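Transcription factor inhibitor I-kappa-B-beta (Mus musculus, PDB 1OY3) inhibits the transcription factor NF-kappa-B by binding it through a stack of ankyrin repeats and trapping it in the cytoplasm. Local coordinates at residues C[164-169]-C[197-202]; C[189-194]-C[220-225]; C[24-29]-C[61-66]. All blocks are in the same frame, centred on the assembly; numbering follows the deposited sequence.

Interaction 1. Residues C[164-169]-C[197-202]; sequences VAVIHK and HLAVEA
The end of helix 161-167 packs close against helix 195-201, with the CA atoms of V166 and A199 5.8 Å apart and those of I167 and L198 6.1 Å apart. V166 does the tightest touching. Its CG1 is anti to the backbone N (chi1 -180°), and this branch is pressed onto the backbone of the next helix, 3.3 Å from A199 N. The same methyl lies 3.7 Å from A199 CB and also meets L198 CB. The fit is snug, because V166 CG1 and A199 CA are nearer than ordinary carbon contact.

I167 reaches across with the end of its chain. Its CD1 touches both methyls of L198, and comes to 3.5 Å from L198 CD1. Beyond the helix end, the aliphatic part of K169 lies against A202. K169 CG is 3.7 Å from A202 CB, and K169 CD lies near the carbonyl oxygen of A202. No hydrogen bond spans the two segments, so the contact is mainly van der Waals packing, partly against backbone.

The end of the first helix is fixed locally. K169, with positive phi, is the C-prime residue of a Schellman motif, and K169 N bonds to V166 O at 2.6 Å. The ring of H168 turns back so that its ND1 gives a hydrogen bond to V164 O, which also accepts from H168 N. V207 of helix 205-213 touches both V166 and A199, and V174 of helix 171-180 also packs on V166. Such packing between the first helices of successive repeats, here ANK 4 and ANK 5, is characteristic of the ankyrin repeat stack.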
loop_
_atom_site.group_PDB
_atom_site.type_symbol
_atom_site.label_atom_id
_atom_site.label_comp_id
_atom_site.label_asym_id
_atom_site.label_seq_id
_atom_site.Cartn_x
_atom_site.Cartn_y
_atom_site.Cartn_z
ATOM N N VAL C 164 -0.649 -5.290 6.328
ATOM C CA VAL C 164 0.308 -4.263 6.721
ATOM C C VAL C 164 1.139 -4.739 7.917
ATOM O O VAL C 164 2.362 -4.660 7.889
ATOM C CB VAL C 164 -0.418 -2.931 7.067
ATOM C CG1 VAL C 164 0.598 -1.810 7.306
ATOM C CG2 VAL C 164 -1.344 -2.544 5.917
ATOM N N ALA C 165 0.486 -5.259 8.957
ATOM C CA ALA C 165 1.231 -5.720 10.130
ATOM C C ALA C 165 2.266 -6.792 9.761
ATOM O O ALA C 165 3.377 -6.795 10.285
ATOM C CB ALA C 165 0.272 -6.240 11.196
ATOM N N VAL C 166 1.911 -7.688 8.846
ATOM C CA VAL C 166 2.839 -8.736 8.426
ATOM C C VAL C 166 3.937 -8.127 7.541
ATOM O O VAL C 166 5.122 -8.397 7.742
ATOM C CB VAL C 166 2.124 -9.858 7.634
ATOM C CG1 VAL C 166 3.143 -10.930 7.224
ATOM C CG2 VAL C 166 1.010 -10.484 8.482
ATOM N N ILE C 167 3.547 -7.306 6.565
ATOM C CA ILE C 167 4.533 -6.673 5.689
ATOM C C ILE C 167 5.608 -6.019 6.551
ATOM O O ILE C 167 6.793 -6.056 6.225
ATOM C CB ILE C 167 3.914 -5.569 4.793
ATOM C CG1 ILE C 167 2.839 -6.156 3.877
ATOM C CG2 ILE C 167 5.011 -4.894 3.972
ATOM C CD1 ILE C 167 3.281 -7.348 3.099
ATOM N N HIS C 168 5.186 -5.419 7.660
ATOM C CA HIS C 168 6.123 -4.768 8.557
ATOM C C HIS C 168 6.677 -5.683 9.634
ATOM O O HIS C 168 7.212 -5.203 10.623
ATOM C CB HIS C 168 5.490 -3.545 9.228
ATOM C CG HIS C 168 5.205 -2.413 8.289
ATOM N ND1 HIS C 168 4.271 -2.501 7.278
ATOM C CD2 HIS C 168 5.724 -1.163 8.216
ATOM C CE1 HIS C 168 4.225 -1.353 6.625
ATOM N NE2 HIS C 168 5.097 -0.526 7.172
ATOM N N LYS C 169 6.553 -6.994 9.444
ATOM C CA LYS C 169 7.087 -7.966 10.399
ATOM C C LYS C 169 6.797 -7.542 11.837
ATOM O O LYS C 169 7.686 -7.537 12.688
ATOM C CB LYS C 169 8.603 -8.100 10.208
ATOM C CG LYS C 169 9.041 -8.284 8.754
ATOM C CD LYS C 169 10.569 -8.336 8.627
ATOM C CE LYS C 169 11.220 -7.096 9.239
ATOM N NZ LYS C 169 12.718 -7.132 9.242
ATOM N N HIS C 197 1.915 -15.807 2.823
ATOM C CA HIS C 197 2.829 -15.528 1.712
ATOM C C HIS C 197 3.636 -14.279 2.033
ATOM O O HIS C 197 4.834 -14.214 1.749
ATOM C CB HIS C 197 2.079 -15.289 0.395
ATOM C CG HIS C 197 1.591 -16.537 -0.276
ATOM N ND1 HIS C 197 0.282 -16.965 -0.197
ATOM C CD2 HIS C 197 2.231 -17.425 -1.075
ATOM C CE1 HIS C 197 0.136 -18.060 -0.923
ATOM N NE2 HIS C 197 1.303 -18.361 -1.465
ATOM N N LEU C 198 2.975 -13.286 2.625
ATOM C CA LEU C 198 3.653 -12.048 2.972
ATOM C C LEU C 198 4.705 -12.286 4.042
ATOM O O LEU C 198 5.796 -11.737 3.976
ATOM C CB LEU C 198 2.647 -10.988 3.439
ATOM C CG LEU C 198 1.579 -10.669 2.388
ATOM C CD1 LEU C 198 0.602 -9.655 2.937
ATOM C CD2 LEU C 198 2.233 -10.149 1.123
ATOM N N ALA C 199 4.385 -13.110 5.028
ATOM C CA ALA C 199 5.348 -13.382 6.084
ATOM C C ALA C 199 6.583 -14.049 5.494
ATOM O O ALA C 199 7.705 -13.754 5.897
ATOM C CB ALA C 199 4.726 -14.267 7.152
ATOM N N VAL C 200 6.376 -14.942 4.529
ATOM C CA VAL C 200 7.498 -15.628 3.895
ATOM C C VAL C 200 8.344 -14.611 3.121
ATOM O O VAL C 200 9.575 -14.619 3.202
ATOM C CB VAL C 200 7.006 -16.749 2.954
ATOM C CG1 VAL C 200 8.187 -17.423 2.275
ATOM C CG2 VAL C 200 6.235 -17.772 3.750
ATOM N N GLU C 201 7.684 -13.722 2.384
ATOM C CA GLU C 201 8.401 -12.698 1.643
ATOM C C GLU C 201 9.164 -11.818 2.619
ATOM O O GLU C 201 10.277 -11.381 2.335
ATOM C CB GLU C 201 7.433 -11.843 0.826
ATOM C CG GLU C 201 6.798 -12.592 -0.330
ATOM C CD GLU C 201 6.254 -11.666 -1.400
ATOM O OE1 GLU C 201 5.882 -12.169 -2.485
ATOM O OE2 GLU C 201 6.198 -10.440 -1.157
ATOM N N ALA C 202 8.559 -11.579 3.781
ATOM C CA ALA C 202 9.160 -10.748 4.825
ATOM C C ALA C 202 10.237 -11.488 5.612
ATOM O O ALA C 202 10.930 -10.885 6.435
ATOM C CB ALA C 202 8.077 -10.268 5.780
#

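Interaction 2. Residues C[189-194]-C[220-225]; sequences PTCGRT and ARMYGG
Y223 has CG anti to its own carbonyl carbon (chi1 -63°), which lays the ring along the backbone of C191 and G192. M222 has CG between its backbone N and carbonyl carbon (chi1 35°), and its chain bends at chi3 to carry CE to C191 and R193. One face of the Y223 ring takes the peptide link between C191 and G192. G192 N sits 3.4 Å above the plane, over the centre, and C191 C lies toward the rim. G192 CA makes a CH-pi contact with the same ring, 3.9 Å from its centroid. P189 O lies at the ring edge, near its plane.

M222 CE meets C191 SG at 3.7 Å and R193 CG at 3.9 Å. The M222 and R193 side chains run side by side, pointing the same way. T194 CG2 meets A220 CB at 3.5 Å. A water donates to both G192 O and R221 O, and so bridges the two loops. M222 CA adds a CA-H...O contact to G192 O.

R193 has three partners: NH2 bonds to T190 OG1 at 3.0 Å, NE pairs with E188, and NH1 pairs with E201. These bonds hold the guanidinium. Another protein chain brings a basic side chain near NH1 and touches P189, T190, C191 and Y223.

The segments are successive loops of the ankyrin stack. Segment 189-194 leads into helix 195-201, where T194 is the N-cap, its OG1 hydrogen-bonded to H197 ND1. Segment 220-225 turns at M222-G225 ahead of helix 228-233, and M222 also packs on H197.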
loop_
_atom_site.group_PDB
_atom_site.type_symbol
_atom_site.label_atom_id
_atom_site.label_comp_id
_atom_site.label_asym_id
_atom_site.label_seq_id
_atom_site.Cartn_x
_atom_site.Cartn_y
_atom_site.Cartn_z
ATOM N N PRO C 189 -4.838 -8.448 -3.435
ATOM C CA PRO C 189 -5.098 -8.516 -4.877
ATOM C C PRO C 189 -4.074 -8.374 -6.011
ATOM O O PRO C 189 -4.464 -8.544 -7.167
ATOM C CB PRO C 189 -6.247 -7.519 -5.048
ATOM C CG PRO C 189 -5.907 -6.460 -4.053
ATOM C CD PRO C 189 -5.501 -7.270 -2.838
ATOM N N THR C 190 -2.802 -8.078 -5.763
ATOM C CA THR C 190 -1.906 -7.968 -6.924
ATOM C C THR C 190 -1.591 -9.347 -7.494
ATOM O O THR C 190 -1.541 -9.523 -8.709
ATOM C CB THR C 190 -0.584 -7.216 -6.617
ATOM O OG1 THR C 190 0.124 -7.859 -5.555
ATOM C CG2 THR C 190 -0.874 -5.761 -6.227
ATOM N N CYS C 191 -1.397 -10.325 -6.614
ATOM C CA CYS C 191 -1.113 -11.686 -7.054
ATOM C C CYS C 191 -1.640 -12.722 -6.073
ATOM O O CYS C 191 -1.169 -13.855 -6.031
ATOM C CB CYS C 191 0.389 -11.883 -7.289
ATOM S SG CYS C 191 1.433 -11.221 -6.014
ATOM N N GLY C 192 -2.631 -12.320 -5.288
ATOM C CA GLY C 192 -3.255 -13.224 -4.346
ATOM C C GLY C 192 -2.420 -13.742 -3.194
ATOM O O GLY C 192 -2.603 -14.874 -2.752
ATOM N N ARG C 193 -1.496 -12.933 -2.703
ATOM C CA ARG C 193 -0.695 -13.372 -1.575
ATOM C C ARG C 193 -1.533 -13.333 -0.294
ATOM O O ARG C 193 -2.268 -12.387 -0.045
ATOM C CB ARG C 193 0.539 -12.488 -1.435
ATOM C CG ARG C 193 1.501 -12.646 -2.599
ATOM C CD ARG C 193 2.600 -11.628 -2.550
ATOM N NE ARG C 193 2.106 -10.332 -2.979
ATOM C CZ ARG C 193 2.873 -9.265 -3.168
ATOM N NH1 ARG C 193 4.175 -9.337 -2.953
ATOM N NH2 ARG C 193 2.338 -8.138 -3.616
ATOM N N THR C 194 -1.433 -14.392 0.498
ATOM C CA THR C 194 -2.155 -14.481 1.764
ATOM C C THR C 194 -1.203 -13.939 2.829
ATOM O O THR C 194 -0.046 -13.635 2.536
ATOM C CB THR C 194 -2.445 -15.956 2.139
ATOM O OG1 THR C 194 -1.199 -16.667 2.236
ATOM C CG2 THR C 194 -3.319 -16.636 1.098
ATOM N N ALA C 220 -2.941 -22.395 0.617
ATOM C CA ALA C 220 -3.381 -21.331 -0.274
ATOM C C ALA C 220 -2.304 -20.998 -1.298
ATOM O O ALA C 220 -1.123 -20.926 -0.968
ATOM C CB ALA C 220 -3.732 -20.078 0.538
ATOM N N ARG C 221 -2.707 -20.793 -2.543
ATOM C CA ARG C 221 -1.729 -20.442 -3.565
ATOM C C ARG C 221 -2.027 -19.075 -4.166
ATOM O O ARG C 221 -3.181 -18.658 -4.246
ATOM C CB ARG C 221 -1.690 -21.510 -4.660
ATOM C CG ARG C 221 -3.029 -21.820 -5.299
ATOM C CD ARG C 221 -2.927 -23.102 -6.116
ATOM N NE ARG C 221 -2.482 -24.221 -5.289
ATOM C CZ ARG C 221 -2.246 -25.448 -5.743
ATOM N NH1 ARG C 221 -2.413 -25.729 -7.028
ATOM N NH2 ARG C 221 -1.842 -26.399 -4.906
ATOM N N MET C 222 -0.985 -18.351 -4.554
ATOM C CA MET C 222 -1.223 -17.060 -5.168
ATOM C C MET C 222 -1.696 -17.339 -6.591
ATOM O O MET C 222 -1.673 -18.489 -7.031
ATOM C CB MET C 222 0.040 -16.194 -5.134
ATOM C CG MET C 222 1.346 -16.920 -5.290
ATOM S SD MET C 222 2.674 -15.959 -4.523
ATOM C CE MET C 222 2.902 -14.613 -5.701
ATOM N N TYR C 223 -2.151 -16.303 -7.293
ATOM C CA TYR C 223 -2.662 -16.447 -8.652
ATOM C C TYR C 223 -1.860 -17.400 -9.539
ATOM O O TYR C 223 -2.433 -18.133 -10.350
ATOM C CB TYR C 223 -2.745 -15.074 -9.323
ATOM C CG TYR C 223 -3.706 -14.123 -8.653
ATOM C CD1 TYR C 223 -3.640 -12.752 -8.899
ATOM C CD2 TYR C 223 -4.678 -14.588 -7.765
ATOM C CE1 TYR C 223 -4.509 -11.865 -8.273
ATOM C CE2 TYR C 223 -5.557 -13.714 -7.135
ATOM C CZ TYR C 223 -5.465 -12.352 -7.393
ATOM O OH TYR C 223 -6.316 -11.477 -6.759
ATOM N N GLY C 224 -0.540 -17.382 -9.392
ATOM C CA GLY C 224 0.293 -18.252 -10.200
ATOM C C GLY C 224 0.144 -19.719 -9.835
ATOM O O GLY C 224 0.271 -20.591 -10.694
ATOM N N GLY C 225 -0.126 -19.985 -8.559
ATOM C CA GLY C 225 -0.281 -21.347 -8.084
ATOM C C GLY C 225 0.697 -21.671 -6.966
ATOM O O GLY C 225 0.586 -22.704 -6.307
HETATM O O HOH W 1 -4.625 -16.703 -2.737
#

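Interaction 3. Residues C[24-29]-C[61-66]; sequences FLDFLL and VEKLYA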
loop_
_atom_site.group_PDB
_atom_site.type_symbol
_atom_site.label_atom_id
_atom_site.label_comp_id
_atom_site.label_asym_id
_atom_site.label_seq_id
_atom_site.Cartn_x
_atom_site.Cartn_y
_atom_site.Cartn_z
ATOM N N PHE C 24 -5.704 22.170 24.749
ATOM C CA PHE C 24 -6.507 22.777 23.696
ATOM C C PHE C 24 -7.337 21.696 23.014
ATOM O O PHE C 24 -8.484 21.940 22.632
ATOM C CB PHE C 24 -5.627 23.504 22.673
ATOM C CG PHE C 24 -6.401 24.419 21.752
ATOM C CD1 PHE C 24 -7.309 25.344 22.270
ATOM C CD2 PHE C 24 -6.225 24.359 20.370
ATOM C CE1 PHE C 24 -8.032 26.197 21.428
ATOM C CE2 PHE C 24 -6.940 25.207 19.518
ATOM C CZ PHE C 24 -7.846 26.128 20.050
ATOM N N LEU C 25 -6.766 20.501 22.863
ATOM C CA LEU C 25 -7.504 19.405 22.245
ATOM C C LEU C 25 -8.794 19.218 23.020
ATOM O O LEU C 25 -9.877 19.202 22.435
ATOM C CB LEU C 25 -6.711 18.096 22.279
ATOM C CG LEU C 25 -7.559 16.877 21.878
ATOM C CD1 LEU C 25 -8.183 17.110 20.512
ATOM C CD2 LEU C 25 -6.711 15.611 21.868
ATOM N N ASP C 26 -8.673 19.100 24.341
ATOM C CA ASP C 26 -9.837 18.914 25.208
ATOM C C ASP C 26 -10.870 20.001 24.962
ATOM O O ASP C 26 -12.075 19.730 24.877
ATOM C CB ASP C 26 -9.411 18.924 26.680
ATOM C CG ASP C 26 -8.647 17.672 27.074
ATOM O OD1 ASP C 26 -8.195 17.592 28.236
ATOM O OD2 ASP C 26 -8.502 16.763 26.227
ATOM N N PHE C 27 -10.394 21.237 24.839
ATOM C CA PHE C 27 -11.278 22.367 24.582
ATOM C C PHE C 27 -12.056 22.121 23.289
ATOM O O PHE C 27 -13.286 22.080 23.294
ATOM C CB PHE C 27 -10.455 23.651 24.458
ATOM C CG PHE C 27 -11.264 24.861 24.095
ATOM C CD1 PHE C 27 -12.193 25.387 24.986
ATOM C CD2 PHE C 27 -11.091 25.481 22.863
ATOM C CE1 PHE C 27 -12.937 26.517 24.653
ATOM C CE2 PHE C 27 -11.830 26.610 22.521
ATOM C CZ PHE C 27 -12.755 27.129 23.417
ATOM N N LEU C 28 -11.328 21.951 22.187
ATOM C CA LEU C 28 -11.953 21.715 20.889
ATOM C C LEU C 28 -12.991 20.605 20.975
ATOM O O LEU C 28 -14.162 20.802 20.633
ATOM C CB LEU C 28 -10.897 21.349 19.843
ATOM C CG LEU C 28 -10.040 22.461 19.218
ATOM C CD1 LEU C 28 -9.382 23.280 20.285
ATOM C CD2 LEU C 28 -8.985 21.844 18.323
ATOM N N LEU C 29 -12.562 19.439 21.442
ATOM C CA LEU C 29 -13.460 18.299 21.568
ATOM C C LEU C 29 -14.677 18.639 22.414
ATOM O O LEU C 29 -15.728 18.013 22.282
ATOM C CB LEU C 29 -12.708 17.104 22.162
ATOM C CG LEU C 29 -12.325 16.012 21.158
ATOM C CD1 LEU C 29 -11.831 16.634 19.867
ATOM C CD2 LEU C 29 -11.270 15.103 21.766
ATOM N N VAL C 61 -5.807 9.040 20.763
ATOM C CA VAL C 61 -6.674 8.280 19.890
ATOM C C VAL C 61 -7.987 7.965 20.603
ATOM O O VAL C 61 -9.049 7.957 19.975
ATOM C CB VAL C 61 -5.991 6.968 19.422
ATOM C CG1 VAL C 61 -7.018 6.037 18.783
ATOM C CG2 VAL C 61 -4.875 7.304 18.414
ATOM N N GLU C 62 -7.925 7.726 21.914
ATOM C CA GLU C 62 -9.128 7.416 22.681
ATOM C C GLU C 62 -10.072 8.609 22.761
ATOM O O GLU C 62 -11.285 8.456 22.624
ATOM C CB GLU C 62 -8.763 6.944 24.099
ATOM C CG GLU C 62 -9.968 6.685 25.013
ATOM C CD GLU C 62 -9.582 6.054 26.348
ATOM O OE1 GLU C 62 -8.573 6.492 26.940
ATOM O OE2 GLU C 62 -10.285 5.127 26.807
ATOM N N LYS C 63 -9.516 9.795 22.991
ATOM C CA LYS C 63 -10.337 10.999 23.091
ATOM C C LYS C 63 -11.105 11.190 21.802
ATOM O O LYS C 63 -12.328 11.356 21.808
ATOM C CB LYS C 63 -9.461 12.218 23.351
ATOM C CG LYS C 63 -8.744 12.185 24.679
ATOM C CD LYS C 63 -7.990 13.489 24.884
ATOM C CE LYS C 63 -7.292 13.522 26.222
ATOM N NZ LYS C 63 -6.489 14.764 26.319
ATOM N N LEU C 64 -10.382 11.140 20.688
ATOM C CA LEU C 64 -10.989 11.296 19.376
ATOM C C LEU C 64 -12.011 10.190 19.143
ATOM O O LEU C 64 -13.124 10.451 18.674
ATOM C CB LEU C 64 -9.896 11.281 18.288
ATOM C CG LEU C 64 -8.937 12.467 18.430
ATOM C CD1 LEU C 64 -7.700 12.302 17.552
ATOM C CD2 LEU C 64 -9.697 13.748 18.072
ATOM N N TYR C 65 -11.646 8.960 19.498
ATOM C CA TYR C 65 -12.540 7.813 19.314
ATOM C C TYR C 65 -13.771 7.962 20.225
ATOM O O TYR C 65 -14.911 7.755 19.802
ATOM C CB TYR C 65 -11.784 6.512 19.644
ATOM C CG TYR C 65 -12.486 5.213 19.263
ATOM C CD1 TYR C 65 -12.226 4.039 19.973
ATOM C CD2 TYR C 65 -13.363 5.141 18.177
ATOM C CE1 TYR C 65 -12.811 2.840 19.622
ATOM C CE2 TYR C 65 -13.958 3.919 17.804
ATOM C CZ TYR C 65 -13.670 2.780 18.540
ATOM O OH TYR C 65 -14.215 1.558 18.188
ATOM N N ALA C 66 -13.527 8.337 21.475
ATOM C CA ALA C 66 -14.590 8.519 22.451
ATOM C C ALA C 66 -15.536 9.613 21.981
ATOM O O ALA C 66 -16.748 9.512 22.168
ATOM C CB ALA C 66 -13.996 8.888 23.816
#
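K63 NZ is gripped by two carboxylates, D26 across the contact and E22 one turn earlier on the same helix as D26. The bond to D26 OD2 is 2.8 Å long and is part of a salt bridge. NZ meets OD2 on its syn side, 18° out of the carboxylate plane. The two acids would be expected to favour the charged form of the lysine. K63 has CG anti to its carbonyl carbon (chi1 -65°), and the rest of the chain is extended, which carries NZ across to the neighbouring helix.

The aliphatic part of K63 is used as well. Its CD lies 3.9 Å from L25 CD2, and its CB lies 3.8 Å from L29 CD2. L29 crosses the lysine at about a right angle and abuts it at CB, while D26 holds the far end. Thus one long side chain supplies both an apolar surface and a charge.

Deeper in the contact the leucines meet through their methyls. L64 CD2 is 4.0 Å from L29 CD1 and 4.4 Å from L25 CD1. L29 and L64 also cross at about a right angle. L13 of helix 12-18 packs on L25 and L29, while A48 and A52 of helix 48-55 pack on L64. The apolar layer continues into helices 12-18 and 48-55, and the salt bridge lies toward the more exposed side.

The two helix segments run almost parallel, with an angle of 5° between them and axes 11.1 Å apart at closest approach. F24 and F27 of segment 24-29 instead meet aromatic side chains of another protein chain. The pair joins ANK 1 to ANK 2. Side-by-side, nearly parallel second helices of adjacent repeats are characteristic of the ankyrin repeat fold.

Overall arrangement
From the N terminus, interaction 3 first closes a loop of 31 residues between 24-29 and 61-66, and ties ANK 1 to ANK 2. The other two lie in series after it, beyond the unmodelled 109-143 and on the opposite side of the chain's centre. Interaction 1 opens at 164-169. Interaction 2 opens at 189-194, before interaction 1 closes at 197-202, and closes at 220-225, so their loops cross. Interaction 1 joins helices 161-167 and 195-201 of ANK 4 and ANK 5. Interaction 2 links ANK 5 to the start of ANK 6 through the loops leading into helices 195-201 and 228-233. The two touch through E201 and R193. Interaction 3 stays about 15 Å from interaction 1 at the nearest atoms.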